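Glucose-1-phosphate thymidylyltransferase (PDB 4ECM) catalyses the transfer of a thymidylyl group from dTTP to glucose-1-phosphate, giving dTDP-glucose and pyrophosphate, a step of dTDP-L-rhamnose biosynthesis. Local coordinates at residues Y59-Y63 with I260-F266; P141-E145 with N235-G239; M25-I29 with C117-V121; Y196-V202 with I222-Y226. All blocks are in the same frame, centred on the assembly; numbering follows the deposited sequence.

Contact 1. Residues Y59-Y63 with I260-F266; sequences YHAVY and INFGKQF
Tyr-63 and Phe-262 lie where the irregular segment 260-266 passes along one side of helix 57-67, with CA atoms 7.3 Å apart; further on, Phe-266, which ends a type I beta turn begun at Gly-263, comes level with Tyr-59. No direct hydrogen bond joins the segments. Rings do the work. Phe-262 lies over one face of Tyr-63 in an offset stack, the planes 28° apart. Tyr-63 CB also sits over the Phe-262 ring, 3.9 Å from its centroid, a CH-pi contact. The CG of Tyr-63 is anti to its backbone N (chi1 -167°), which sets the ring against the face of Phe-262. At the far end of Phe-262, CZ points edge-on into the face of His-60, 3.6 Å from His-60 ND1.

Tyr-59, His-60, Tyr-63, Phe-262 and Phe-266 form an aromatic cluster that fastens the C-terminal end of the chain to helix 57-67 of the nucleotidyltransferase fold. Phe-266 completes it. Its face receives the edge of Tyr-63 in a T-shaped pair, with Tyr-63 CD1 3.7 Å from Phe-266 CZ. Its own edge is turned to the face of Tyr-59, offset from the centre, and Phe-95 meets both rings. Ile-260 CD1 touches the edge of His-60, whose NE2 is bonded to Val-52 O. A water links Tyr-59 OH, at 2.7 Å, with Phe-266 O, to which it donates.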
loop_
_atom_site.group_PDB
_atom_site.type_symbol
_atom_site.label_atom_id
_atom_site.label_comp_id
_atom_site.label_asym_id
_atom_site.label_seq_id
_atom_site.Cartn_x
_atom_site.Cartn_y
_atom_site.Cartn_z
ATOM N N TYR A 59 12.865 7.472 12.801
ATOM C CA TYR A 59 13.301 8.871 12.774
ATOM C C TYR A 59 14.449 9.112 13.738
ATOM O O TYR A 59 15.288 9.961 13.486
ATOM C CB TYR A 59 12.171 9.838 13.138
ATOM C CG TYR A 59 11.261 10.278 12.011
ATOM C CD1 TYR A 59 11.005 9.461 10.918
ATOM C CD2 TYR A 59 10.575 11.495 12.089
ATOM C CE1 TYR A 59 10.137 9.864 9.905
ATOM C CE2 TYR A 59 9.703 11.900 11.084
ATOM C CZ TYR A 59 9.488 11.075 10.000
ATOM O OH TYR A 59 8.641 11.473 9.002
ATOM N N HIS A 60 14.470 8.385 14.844
ATOM C CA HIS A 60 15.514 8.567 15.852
ATOM C C HIS A 60 16.896 8.261 15.273
ATOM O O HIS A 60 17.824 9.025 15.482
ATOM C CB HIS A 60 15.239 7.729 17.109
ATOM C CG HIS A 60 14.001 8.140 17.840
ATOM N ND1 HIS A 60 14.027 8.973 18.937
ATOM C CD2 HIS A 60 12.691 7.884 17.594
ATOM C CE1 HIS A 60 12.790 9.186 19.357
ATOM N NE2 HIS A 60 11.958 8.546 18.552
ATOM N N ALA A 61 16.999 7.174 14.516
ATOM C CA ALA A 61 18.261 6.768 13.916
ATOM C C ALA A 61 18.713 7.780 12.866
ATOM O O ALA A 61 19.906 8.134 12.781
ATOM C CB ALA A 61 18.130 5.381 13.321
ATOM N N VAL A 62 17.757 8.268 12.084
ATOM C CA VAL A 62 18.038 9.274 11.063
ATOM C C VAL A 62 18.603 10.550 11.729
ATOM O O VAL A 62 19.631 11.069 11.314
ATOM C CB VAL A 62 16.773 9.604 10.235
ATOM C CG1 VAL A 62 17.026 10.779 9.284
ATOM C CG2 VAL A 62 16.274 8.342 9.456
ATOM N N TYR A 63 17.944 11.017 12.792
ATOM C CA TYR A 63 18.375 12.224 13.477
ATOM C C TYR A 63 19.769 12.029 14.104
ATOM O O TYR A 63 20.581 12.948 14.071
ATOM C CB TYR A 63 17.354 12.627 14.542
ATOM C CG TYR A 63 17.546 14.040 15.102
ATOM C CD1 TYR A 63 17.014 15.145 14.434
ATOM C CD2 TYR A 63 18.228 14.263 16.295
ATOM C CE1 TYR A 63 17.171 16.429 14.929
ATOM C CE2 TYR A 63 18.398 15.549 16.801
ATOM C CZ TYR A 63 17.863 16.626 16.113
ATOM O OH TYR A 63 18.005 17.905 16.591
ATOM N N ILE A 260 11.743 14.198 23.458
ATOM C CA ILE A 260 12.639 14.303 22.315
ATOM C C ILE A 260 11.935 15.100 21.216
ATOM O O ILE A 260 10.829 14.753 20.789
ATOM C CB ILE A 260 13.098 12.924 21.809
ATOM C CG1 ILE A 260 14.036 12.271 22.842
ATOM C CG2 ILE A 260 13.824 13.053 20.455
ATOM C CD1 ILE A 260 14.345 10.814 22.553
ATOM N N ASN A 261 12.605 16.160 20.766
ATOM C CA ASN A 261 12.091 17.065 19.746
ATOM C C ASN A 261 13.104 17.202 18.608
ATOM O O ASN A 261 14.257 17.578 18.841
ATOM C CB ASN A 261 11.855 18.440 20.380
ATOM C CG ASN A 261 11.199 19.432 19.433
ATOM O OD1 ASN A 261 10.680 19.068 18.369
ATOM N ND2 ASN A 261 11.189 20.703 19.837
ATOM N N PHE A 262 12.678 16.916 17.383
ATOM C CA PHE A 262 13.578 17.000 16.245
ATOM C C PHE A 262 13.397 18.270 15.420
ATOM O O PHE A 262 14.001 18.413 14.353
ATOM C CB PHE A 262 13.437 15.762 15.334
ATOM C CG PHE A 262 13.803 14.467 15.996
ATOM C CD1 PHE A 262 14.893 14.378 16.829
ATOM C CD2 PHE A 262 13.078 13.322 15.742
ATOM C CE1 PHE A 262 15.231 13.182 17.432
ATOM C CE2 PHE A 262 13.409 12.125 16.334
ATOM C CZ PHE A 262 14.495 12.056 17.177
ATOM N N GLY A 263 12.567 19.186 15.879
ATOM C CA GLY A 263 12.374 20.423 15.138
ATOM C C GLY A 263 11.441 20.266 13.955
ATOM O O GLY A 263 10.983 19.153 13.640
ATOM N N LYS A 264 11.200 21.379 13.271
ATOM C CA LYS A 264 10.219 21.419 12.187
ATOM C C LYS A 264 10.536 20.607 10.945
ATOM O O LYS A 264 9.618 20.313 10.190
ATOM C CB LYS A 264 9.864 22.859 11.797
ATOM C CG LYS A 264 10.981 23.666 11.189
ATOM C CD LYS A 264 10.422 24.970 10.600
ATOM C CE LYS A 264 11.519 25.862 10.024
ATOM N NZ LYS A 264 10.954 27.079 9.359
ATOM N N GLN A 265 11.795 20.238 10.712
ATOM C CA GLN A 265 12.090 19.396 9.543
ATOM C C GLN A 265 11.461 17.998 9.663
ATOM O O GLN A 265 11.086 17.401 8.653
ATOM C CB GLN A 265 13.590 19.262 9.270
ATOM C CG GLN A 265 14.188 20.438 8.502
ATOM C CD GLN A 265 15.570 20.122 7.968
ATOM O OE1 GLN A 265 16.444 19.695 8.714
ATOM N NE2 GLN A 265 15.776 20.338 6.669
ATOM N N PHE A 266 11.346 17.499 10.896
ATOM C CA PHE A 266 10.786 16.175 11.171
ATOM C C PHE A 266 9.316 16.238 11.600
ATOM O O PHE A 266 8.697 15.212 11.829
ATOM C CB PHE A 266 11.609 15.484 12.252
ATOM C CG PHE A 266 13.026 15.147 11.828
ATOM C CD1 PHE A 266 13.410 13.829 11.632
ATOM C CD2 PHE A 266 13.967 16.148 11.630
ATOM C CE1 PHE A 266 14.700 13.522 11.253
ATOM C CE2 PHE A 266 15.252 15.849 11.248
ATOM C CZ PHE A 266 15.625 14.541 11.054
HETATM O O HOH W 1 7.832 14.080 9.147
HETATM O O HOH W 2 17.566 17.896 19.329
#

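Contact 2. Residues P141-E145 with N235-G239; sequences PYVEE and NEMSG
The Tyr-142 ring meets Asn-235 obliquely, with Asn-235 CB 3.8 Å from Tyr-142 CE1. The ring and amide planes are 60° apart, and the two side chains run past each other in opposite directions. The contact is a helix-on-sheet packing: helix 140-147 lies against the end of strand 232-236, a strand parallel to 153-159 in the mixed sheet. Leu-156 of strand 153-159 touches both Tyr-142 and Asn-235.

The Tyr-142 side chain reaches beyond the strand end into the following loop. There its OH lies 3.6 Å from Met-237 CA. The hydroxyl is hydrogen-bonded to Asp-137 OD2. In one of two modelled conformers of the loop, Ser-238 OG and Gly-239 N bond to the other oxygen of Asp-137.

One turn along the helix, Glu-145 comes toward Asn-235 from the opposite direction, its chain extended beyond CG. Asn-235 ND2 donates to Glu-145 OE1 at 3.2 Å in a nearly straight bond of 171°. The acceptor lies in the amide plane, but the donor stands above the carboxylate plane. Lys-154 bridges the same pair, with a salt bridge to Glu-145 OE1 and a hydrogen bond to Asn-235 OD1. At the other end of the contact a water donates to both Tyr-142 OH, at 2.9 Å, and Glu-236 O, at 3.0 Å.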
loop_
_atom_site.group_PDB
_atom_site.type_symbol
_atom_site.label_atom_id
_atom_site.label_comp_id
_atom_site.label_asym_id
_atom_site.label_seq_id
_atom_site.Cartn_x
_atom_site.Cartn_y
_atom_site.Cartn_z
ATOM N N PRO A 141 30.874 12.333 19.432
ATOM C CA PRO A 141 32.150 12.098 20.113
ATOM C C PRO A 141 32.788 10.768 19.742
ATOM O O PRO A 141 34.017 10.683 19.631
ATOM C CB PRO A 141 31.776 12.138 21.602
ATOM C CG PRO A 141 30.554 13.021 21.653
ATOM C CD PRO A 141 29.797 12.712 20.370
ATOM N N TYR A 142 31.951 9.754 19.525
ATOM C CA TYR A 142 32.423 8.427 19.164
ATOM C C TYR A 142 32.876 8.380 17.699
ATOM O O TYR A 142 33.901 7.752 17.371
ATOM C CB TYR A 142 31.331 7.397 19.411
ATOM C CG TYR A 142 30.716 7.506 20.789
ATOM C CD1 TYR A 142 31.502 7.393 21.937
ATOM C CD2 TYR A 142 29.352 7.703 20.942
ATOM C CE1 TYR A 142 30.939 7.498 23.210
ATOM C CE2 TYR A 142 28.767 7.795 22.211
ATOM C CZ TYR A 142 29.560 7.694 23.330
ATOM O OH TYR A 142 28.991 7.799 24.554
ATOM N N VAL A 143 32.129 9.051 16.830
ATOM C CA VAL A 143 32.484 9.112 15.425
ATOM C C VAL A 143 33.827 9.857 15.257
ATOM O O VAL A 143 34.684 9.418 14.509
ATOM C CB VAL A 143 31.381 9.768 14.587
ATOM C CG1 VAL A 143 31.855 10.005 13.157
ATOM C CG2 VAL A 143 30.123 8.914 14.621
ATOM N N GLU A 144 34.010 10.951 15.987
ATOM C CA GLU A 144 35.263 11.715 15.946
ATOM C C GLU A 144 36.462 10.891 16.388
ATOM O O GLU A 144 37.529 10.979 15.774
ATOM C CB GLU A 144 35.164 12.974 16.810
ATOM C CG GLU A 144 34.223 14.008 16.243
ATOM C CD GLU A 144 33.998 15.189 17.182
ATOM O OE1 GLU A 144 34.349 15.091 18.383
ATOM O OE2 GLU A 144 33.457 16.206 16.701
ATOM N N GLU A 145 36.308 10.119 17.462
ATOM C CA GLU A 145 37.388 9.241 17.907
ATOM C C GLU A 145 37.691 8.206 16.861
ATOM O O GLU A 145 38.853 7.939 16.571
ATOM C CB GLU A 145 37.064 8.481 19.185
ATOM C CG GLU A 145 37.370 9.190 20.460
ATOM C CD GLU A 145 37.187 8.283 21.689
ATOM O OE1 GLU A 145 37.374 7.046 21.591
ATOM O OE2 GLU A 145 36.872 8.831 22.760
ATOM N N ASN A 235 33.818 2.141 23.697
ATOM C CA ASN A 235 33.490 3.231 24.584
ATOM C C ASN A 235 32.230 2.867 25.348
ATOM O O ASN A 235 31.325 2.240 24.803
ATOM C CB ASN A 235 33.223 4.531 23.835
ATOM C CG ASN A 235 34.395 4.998 23.027
ATOM O OD1 ASN A 235 34.698 4.435 21.974
ATOM N ND2 ASN A 235 35.023 6.083 23.470
ATOM N N GLU A 236 32.184 3.256 26.612
ATOM C CA GLU A 236 31.008 3.063 27.412
ATOM C C GLU A 236 30.150 4.288 27.212
ATOM O O GLU A 236 30.636 5.404 27.307
ATOM C CB GLU A 236 31.370 2.929 28.884
ATOM C CG GLU A 236 32.269 1.749 29.184
ATOM C CD GLU A 236 32.518 1.568 30.683
ATOM O OE1 GLU A 236 31.544 1.646 31.477
ATOM O OE2 GLU A 236 33.689 1.317 31.045
ATOM N N MET A 237 28.878 4.078 26.927
ATOM C CA MET A 237 27.943 5.170 26.717
ATOM C C MET A 237 27.582 5.816 28.023
ATOM O O MET A 237 27.695 5.192 29.070
ATOM C CB MET A 237 26.651 4.663 26.075
ATOM C CG MET A 237 26.779 4.310 24.595
ATOM S SD MET A 237 25.174 3.868 23.915
ATOM C CE MET A 237 25.547 3.897 22.179
ATOM N N SER A 238 27.184 7.091 27.977
ATOM C CA SER A 238 26.901 7.870 29.202
ATOM C C SER A 238 25.432 7.996 29.644
ATOM O O SER A 238 25.155 8.021 30.839
ATOM C CB SER A 238 27.484 9.272 29.048
ATOM O OG SER A 238 27.034 9.861 27.845
ATOM N N GLY A 239 24.502 8.096 28.697
ATOM C CA GLY A 239 23.090 8.250 29.043
ATOM C C GLY A 239 22.313 6.952 28.953
ATOM O O GLY A 239 22.889 5.869 29.089
HETATM O O HOH W 3 30.568 8.385 26.856
#

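Contact 3. Residues M25-I29 with C117-V121; sequences MKGII and CEDFV
Lys-26 and Val-121 bring strand 25-30 and the short helix 118-121 closest together, with CA atoms 6.4 Å apart; toward the other end Ile-28 faces Cys-117, the N-cap residue of the helix. Strand 25-30 lies between 72-77 and 125-130, parallel to both, and the helix packs on it, as in the Rossmann-like core of nucleotidyltransferases.

Ile-28 meets the first turn of the helix with both its branches. CG2 lies 3.8 Å from Cys-117 SG, while CD1 reaches Val-121 CG2 at 3.9 Å and also touches Cys-117 CB. Met-126 of strand 125-130 borders both Ile-28 and Val-121.

Lys-26 instead folds over the Phe-120 ring. The chain bends at chi2 (-75°) and again at chi4 (56°), which turns the amine back toward the helix. Its CB lies 3.9 Å from Phe-120 CE2, and CD stays close to the same side of the ring. Gly-27 O is also near Phe-120 CE2. Lys-26 NZ donates to Phe-120 O at 2.9 Å, in the carbonyl plane. The amine stands above the Phe-120 ring centre, but at 5.1 Å from the centroid any cation-pi attraction is weak.

Lys-26 NZ also makes a salt bridge with Asp-124. The amine thus has a carboxylate and a backbone carbonyl as partners, which would probably stabilise its protonated form while its methylenes pack on the aromatic ring.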
loop_
_atom_site.group_PDB
_atom_site.type_symbol
_atom_site.label_atom_id
_atom_site.label_comp_id
_atom_site.label_asym_id
_atom_site.label_seq_id
_atom_site.Cartn_x
_atom_site.Cartn_y
_atom_site.Cartn_z
ATOM N N MET A 25 32.293 9.492 5.628
ATOM C CA MET A 25 31.593 8.619 6.582
ATOM C C MET A 25 30.146 8.411 6.149
ATOM O O MET A 25 29.379 9.369 6.064
ATOM C CB MET A 25 31.626 9.236 7.977
ATOM C CG MET A 25 31.145 8.323 9.113
ATOM S SD MET A 25 32.341 7.155 9.824
ATOM C CE MET A 25 33.641 8.231 10.330
ATOM N N LYS A 26 29.781 7.158 5.880
ATOM C CA LYS A 26 28.427 6.823 5.456
ATOM C C LYS A 26 27.611 6.340 6.643
ATOM O O LYS A 26 28.165 5.889 7.642
ATOM C CB LYS A 26 28.467 5.703 4.411
ATOM C CG LYS A 26 29.272 6.003 3.113
ATOM C CD LYS A 26 28.553 6.944 2.182
ATOM C CE LYS A 26 29.427 7.318 0.960
ATOM N NZ LYS A 26 29.918 6.161 0.160
ATOM N N GLY A 27 26.290 6.406 6.500
ATOM C CA GLY A 27 25.349 5.923 7.506
ATOM C C GLY A 27 24.521 4.741 6.988
ATOM O O GLY A 27 24.156 4.693 5.812
ATOM N N ILE A 28 24.232 3.790 7.872
ATOM C CA ILE A 28 23.442 2.612 7.546
ATOM C C ILE A 28 22.419 2.362 8.647
ATOM O O ILE A 28 22.776 2.298 9.815
ATOM C CB ILE A 28 24.335 1.375 7.406
ATOM C CG1 ILE A 28 25.354 1.586 6.263
ATOM C CG2 ILE A 28 23.493 0.132 7.153
ATOM C CD1 ILE A 28 26.428 0.522 6.175
ATOM N N ILE A 29 21.141 2.271 8.285
ATOM C CA ILE A 29 20.100 1.946 9.263
ATOM C C ILE A 29 19.512 0.612 8.827
ATOM O O ILE A 29 19.007 0.486 7.709
ATOM C CB ILE A 29 18.962 2.988 9.345
ATOM C CG1 ILE A 29 19.503 4.379 9.651
ATOM C CG2 ILE A 29 17.946 2.581 10.447
ATOM C CD1 ILE A 29 18.436 5.470 9.655
ATOM N N CYS A 117 25.161 -3.482 1.744
ATOM C CA CYS A 117 25.643 -2.107 1.666
ATOM C C CYS A 117 27.080 -1.987 1.160
ATOM O O CYS A 117 27.641 -0.906 1.161
ATOM C CB CYS A 117 25.566 -1.474 3.059
ATOM S SG CYS A 117 23.997 -1.644 3.884
ATOM N N GLU A 118 27.678 -3.088 0.729
ATOM C CA GLU A 118 29.077 -3.069 0.279
ATOM C C GLU A 118 29.392 -1.985 -0.772
ATOM O O GLU A 118 30.268 -1.135 -0.565
ATOM C CB GLU A 118 29.490 -4.460 -0.257
ATOM C CG GLU A 118 30.971 -4.505 -0.734
ATOM C CD GLU A 118 31.461 -5.911 -1.113
ATOM O OE1 GLU A 118 30.705 -6.899 -0.985
ATOM O OE2 GLU A 118 32.631 -6.020 -1.528
ATOM N N ASP A 119 28.684 -2.021 -1.893
ATOM C CA ASP A 119 28.929 -1.069 -2.989
ATOM C C ASP A 119 28.638 0.378 -2.581
ATOM O O ASP A 119 29.368 1.289 -2.947
ATOM C CB ASP A 119 28.114 -1.453 -4.228
ATOM C CG ASP A 119 28.589 -2.771 -4.875
ATOM O OD1 ASP A 119 29.708 -3.245 -4.575
ATOM O OD2 ASP A 119 27.841 -3.317 -5.709
ATOM N N PHE A 120 27.579 0.574 -1.808
ATOM C CA PHE A 120 27.227 1.894 -1.311
ATOM C C PHE A 120 28.359 2.518 -0.480
ATOM O O PHE A 120 28.660 3.693 -0.634
ATOM C CB PHE A 120 25.963 1.803 -0.462
ATOM C CG PHE A 120 25.598 3.092 0.236
ATOM C CD1 PHE A 120 24.989 4.131 -0.460
ATOM C CD2 PHE A 120 25.838 3.252 1.587
ATOM C CE1 PHE A 120 24.641 5.318 0.187
ATOM C CE2 PHE A 120 25.484 4.416 2.247
ATOM C CZ PHE A 120 24.888 5.460 1.548
ATOM N N VAL A 121 28.985 1.730 0.389
ATOM C CA VAL A 121 30.047 2.249 1.245
ATOM C C VAL A 121 31.376 2.419 0.496
ATOM O O VAL A 121 32.090 3.386 0.728
ATOM C CB VAL A 121 30.236 1.379 2.515
ATOM C CG1 VAL A 121 31.470 1.823 3.310
ATOM C CG2 VAL A 121 29.009 1.454 3.381
#

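Contact 4. Residues Y196-V202 with I222-Y226; sequences YLYDSKV and INNWY
Tyr-198 and Asn-223 make a short hydrogen bond: Tyr-198 OH donates to Asn-223 OD1 at 2.6 Å. The amide lies at the edge of the tyrosine ring and nearly coplanar with it. The hydroxyl is tilted out of the carbonyl plane. The other branch of the amide, Asn-223 ND2, is 3.5 Å from Tyr-196 CE1.

A second hydroxyl is held at the end of the strand. Tyr-226 OH donates to Asp-199 OD1 at 2.7 Å, on the anti side of the carboxylate. Lys-201 N, at 3.1 Å, approaches this oxygen from the opposite face of the carboxylate plane. CG of Asp-199 lies between the backbone N and the carbonyl carbon (chi1 64°), which brings OD1 back over the type I turn from Asp-199 to Val-202, where it caps Lys-201 N. The other oxygen, OD2, accepts from Gly-152 N. Both carboxylate oxygens are thus engaged in this buried position.

The Tyr-198 and Tyr-226 rings are almost parallel, 10° apart, but slid so far that they barely overlap; Tyr-198 CD1 touches Tyr-226 CE2 at 3.4 Å. Val-202 CG2 sits over the face of the Tyr-198 ring and touches Ile-222 CG2 at 3.6 Å. Trp-225 CH2 lies against Lys-201 O, and its ring stacks on Tyr-205.

The side chain of Tyr-196 is about 4 Å from the bound dTDP-glucose, so this packing borders the product site. The axes of helix segment 222-226 and strand segment 196-198 cross at 49° and come within 11.2 Å. Helix 110-115 adjoins the contact through Leu-114 and Ala-111, and strands 125-130 and 153-159 flank strand 190-198.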
loop_
_atom_site.group_PDB
_atom_site.type_symbol
_atom_site.label_atom_id
_atom_site.label_comp_id
_atom_site.label_asym_id
_atom_site.label_seq_id
_atom_site.Cartn_x
_atom_site.Cartn_y
_atom_site.Cartn_z
ATOM N N TYR A 196 27.305 0.410 15.596
ATOM C CA TYR A 196 28.612 -0.087 15.200
ATOM C C TYR A 196 29.337 0.879 14.261
ATOM O O TYR A 196 28.732 1.465 13.357
ATOM C CB TYR A 196 28.436 -1.433 14.481
ATOM C CG TYR A 196 27.564 -2.406 15.237
ATOM C CD1 TYR A 196 28.034 -3.063 16.364
ATOM C CD2 TYR A 196 26.272 -2.671 14.826
ATOM C CE1 TYR A 196 27.229 -3.943 17.066
ATOM C CE2 TYR A 196 25.464 -3.562 15.520
ATOM C CZ TYR A 196 25.945 -4.189 16.633
ATOM O OH TYR A 196 25.133 -5.059 17.324
ATOM N N LEU A 197 30.636 1.050 14.483
ATOM C CA LEU A 197 31.433 1.887 13.617
ATOM C C LEU A 197 32.462 0.970 12.980
ATOM O O LEU A 197 33.236 0.324 13.698
ATOM C CB LEU A 197 32.069 3.062 14.367
ATOM C CG LEU A 197 31.088 4.025 15.071
ATOM C CD1 LEU A 197 30.672 3.485 16.449
ATOM C CD2 LEU A 197 31.668 5.397 15.244
ATOM N N TYR A 198 32.439 0.888 11.641
ATOM C CA TYR A 198 33.332 -0.015 10.875
ATOM C C TYR A 198 34.086 0.646 9.720
ATOM O O TYR A 198 33.640 1.656 9.163
ATOM C CB TYR A 198 32.537 -1.154 10.225
ATOM C CG TYR A 198 31.810 -2.098 11.152
ATOM C CD1 TYR A 198 32.496 -2.798 12.133
ATOM C CD2 TYR A 198 30.460 -2.355 10.990
ATOM C CE1 TYR A 198 31.851 -3.681 12.977
ATOM C CE2 TYR A 198 29.788 -3.265 11.832
ATOM C CZ TYR A 198 30.498 -3.918 12.827
ATOM O OH TYR A 198 29.877 -4.811 13.674
ATOM N N ASP A 199 35.243 0.071 9.374
ATOM C CA ASP A 199 35.945 0.484 8.178
ATOM C C ASP A 199 35.441 -0.458 7.075
ATOM O O ASP A 199 34.699 -1.403 7.345
ATOM C CB ASP A 199 37.479 0.487 8.325
ATOM C CG ASP A 199 38.085 -0.892 8.568
ATOM O OD1 ASP A 199 37.382 -1.911 8.478
ATOM O OD2 ASP A 199 39.305 -0.937 8.844
ATOM N N SER A 200 35.845 -0.212 5.836
ATOM C CA SER A 200 35.332 -0.989 4.706
ATOM C C SER A 200 35.774 -2.459 4.671
ATOM O O SER A 200 35.284 -3.217 3.840
ATOM C CB SER A 200 35.718 -0.311 3.392
ATOM O OG SER A 200 37.123 -0.316 3.240
ATOM N N LYS A 201 36.655 -2.872 5.570
ATOM C CA LYS A 201 37.120 -4.252 5.578
ATOM C C LYS A 201 36.059 -5.228 6.062
ATOM O O LYS A 201 36.180 -6.433 5.843
ATOM C CB LYS A 201 38.391 -4.400 6.424
ATOM C CG LYS A 201 39.593 -3.637 5.847
ATOM C CD LYS A 201 40.905 -3.991 6.562
ATOM C CE LYS A 201 42.113 -3.275 5.912
ATOM N NZ LYS A 201 43.398 -3.468 6.680
ATOM N N VAL A 202 35.004 -4.716 6.695
ATOM C CA VAL A 202 33.964 -5.582 7.221
ATOM C C VAL A 202 33.313 -6.439 6.124
ATOM O O VAL A 202 32.954 -7.604 6.362
ATOM C CB VAL A 202 32.894 -4.777 7.990
ATOM C CG1 VAL A 202 32.201 -3.769 7.073
ATOM C CG2 VAL A 202 31.865 -5.715 8.656
ATOM N N ILE A 222 31.551 -10.744 13.606
ATOM C CA ILE A 222 32.271 -9.661 12.952
ATOM C C ILE A 222 33.064 -8.862 13.980
ATOM O O ILE A 222 34.244 -8.552 13.777
ATOM C CB ILE A 222 31.305 -8.713 12.228
ATOM C CG1 ILE A 222 30.721 -9.392 10.995
ATOM C CG2 ILE A 222 32.008 -7.407 11.829
ATOM C CD1 ILE A 222 29.567 -8.592 10.363
ATOM N N ASN A 223 32.416 -8.522 15.089
ATOM C CA ASN A 223 33.095 -7.770 16.141
ATOM C C ASN A 223 34.286 -8.558 16.714
ATOM O O ASN A 223 35.349 -7.978 16.957
ATOM C CB ASN A 223 32.088 -7.303 17.192
ATOM C CG ASN A 223 31.072 -6.338 16.599
ATOM O OD1 ASN A 223 31.404 -5.611 15.661
ATOM N ND2 ASN A 223 29.836 -6.323 17.128
ATOM N N ASN A 224 34.131 -9.870 16.878
ATOM C CA ASN A 224 35.235 -10.708 17.360
ATOM C C ASN A 224 36.393 -10.812 16.333
ATOM O O ASN A 224 37.555 -10.913 16.720
ATOM C CB ASN A 224 34.741 -12.108 17.781
ATOM C CG ASN A 224 34.113 -12.126 19.184
ATOM O OD1 ASN A 224 34.574 -11.427 20.078
ATOM N ND2 ASN A 224 33.091 -12.965 19.380
ATOM N N TRP A 225 36.072 -10.790 15.035
ATOM C CA TRP A 225 37.091 -10.835 13.970
ATOM C C TRP A 225 37.977 -9.605 14.093
ATOM O O TRP A 225 39.205 -9.710 14.123
ATOM C CB TRP A 225 36.431 -10.927 12.575
ATOM C CG TRP A 225 37.383 -10.798 11.408
ATOM C CD1 TRP A 225 38.298 -11.725 10.986
ATOM C CD2 TRP A 225 37.490 -9.681 10.492
ATOM N NE1 TRP A 225 38.977 -11.250 9.890
ATOM C CE2 TRP A 225 38.505 -10.002 9.562
ATOM C CE3 TRP A 225 36.830 -8.438 10.374
ATOM C CZ2 TRP A 225 38.879 -9.127 8.515
ATOM C CZ3 TRP A 225 37.204 -7.572 9.343
ATOM C CH2 TRP A 225 38.232 -7.922 8.432
ATOM N N TYR A 226 37.360 -8.431 14.183
ATOM C CA TYR A 226 38.132 -7.201 14.388
ATOM C C TYR A 226 38.926 -7.243 15.697
ATOM O O TYR A 226 40.051 -6.754 15.756
ATOM C CB TYR A 226 37.231 -5.988 14.435
ATOM C CG TYR A 226 36.789 -5.404 13.110
ATOM C CD1 TYR A 226 37.654 -4.609 12.359
ATOM C CD2 TYR A 226 35.488 -5.554 12.661
ATOM C CE1 TYR A 226 37.241 -4.014 11.176
ATOM C CE2 TYR A 226 35.058 -4.960 11.475
ATOM C CZ TYR A 226 35.937 -4.191 10.738
ATOM O OH TYR A 226 35.509 -3.586 9.570
#

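Overall arrangement
Contacts 2, 3 and 4 all reach the mixed central sheet of the nucleotidyltransferase domain. Contacts 3 and 4 are nearest, with centres 13 Å apart; contacts 1 and 4 are farthest, at 28 Å, on opposite sides of the chain's centre. Along the chain contact 3 closes before contact 2 opens, contact 4 is nested within contact 2, and both lie inside the long loop closed by contact 1. Contacts 1 and 3 alternate and touch, Val-62 and Ala-61 packing on Ile-29. Val-143 joins contact 2 to Met-25 of contact 3 and Leu-197 of contact 4. Contacts 2 to 4 pack helices on the sheet, and contact 1 fixes the chain's end to helix 57-67.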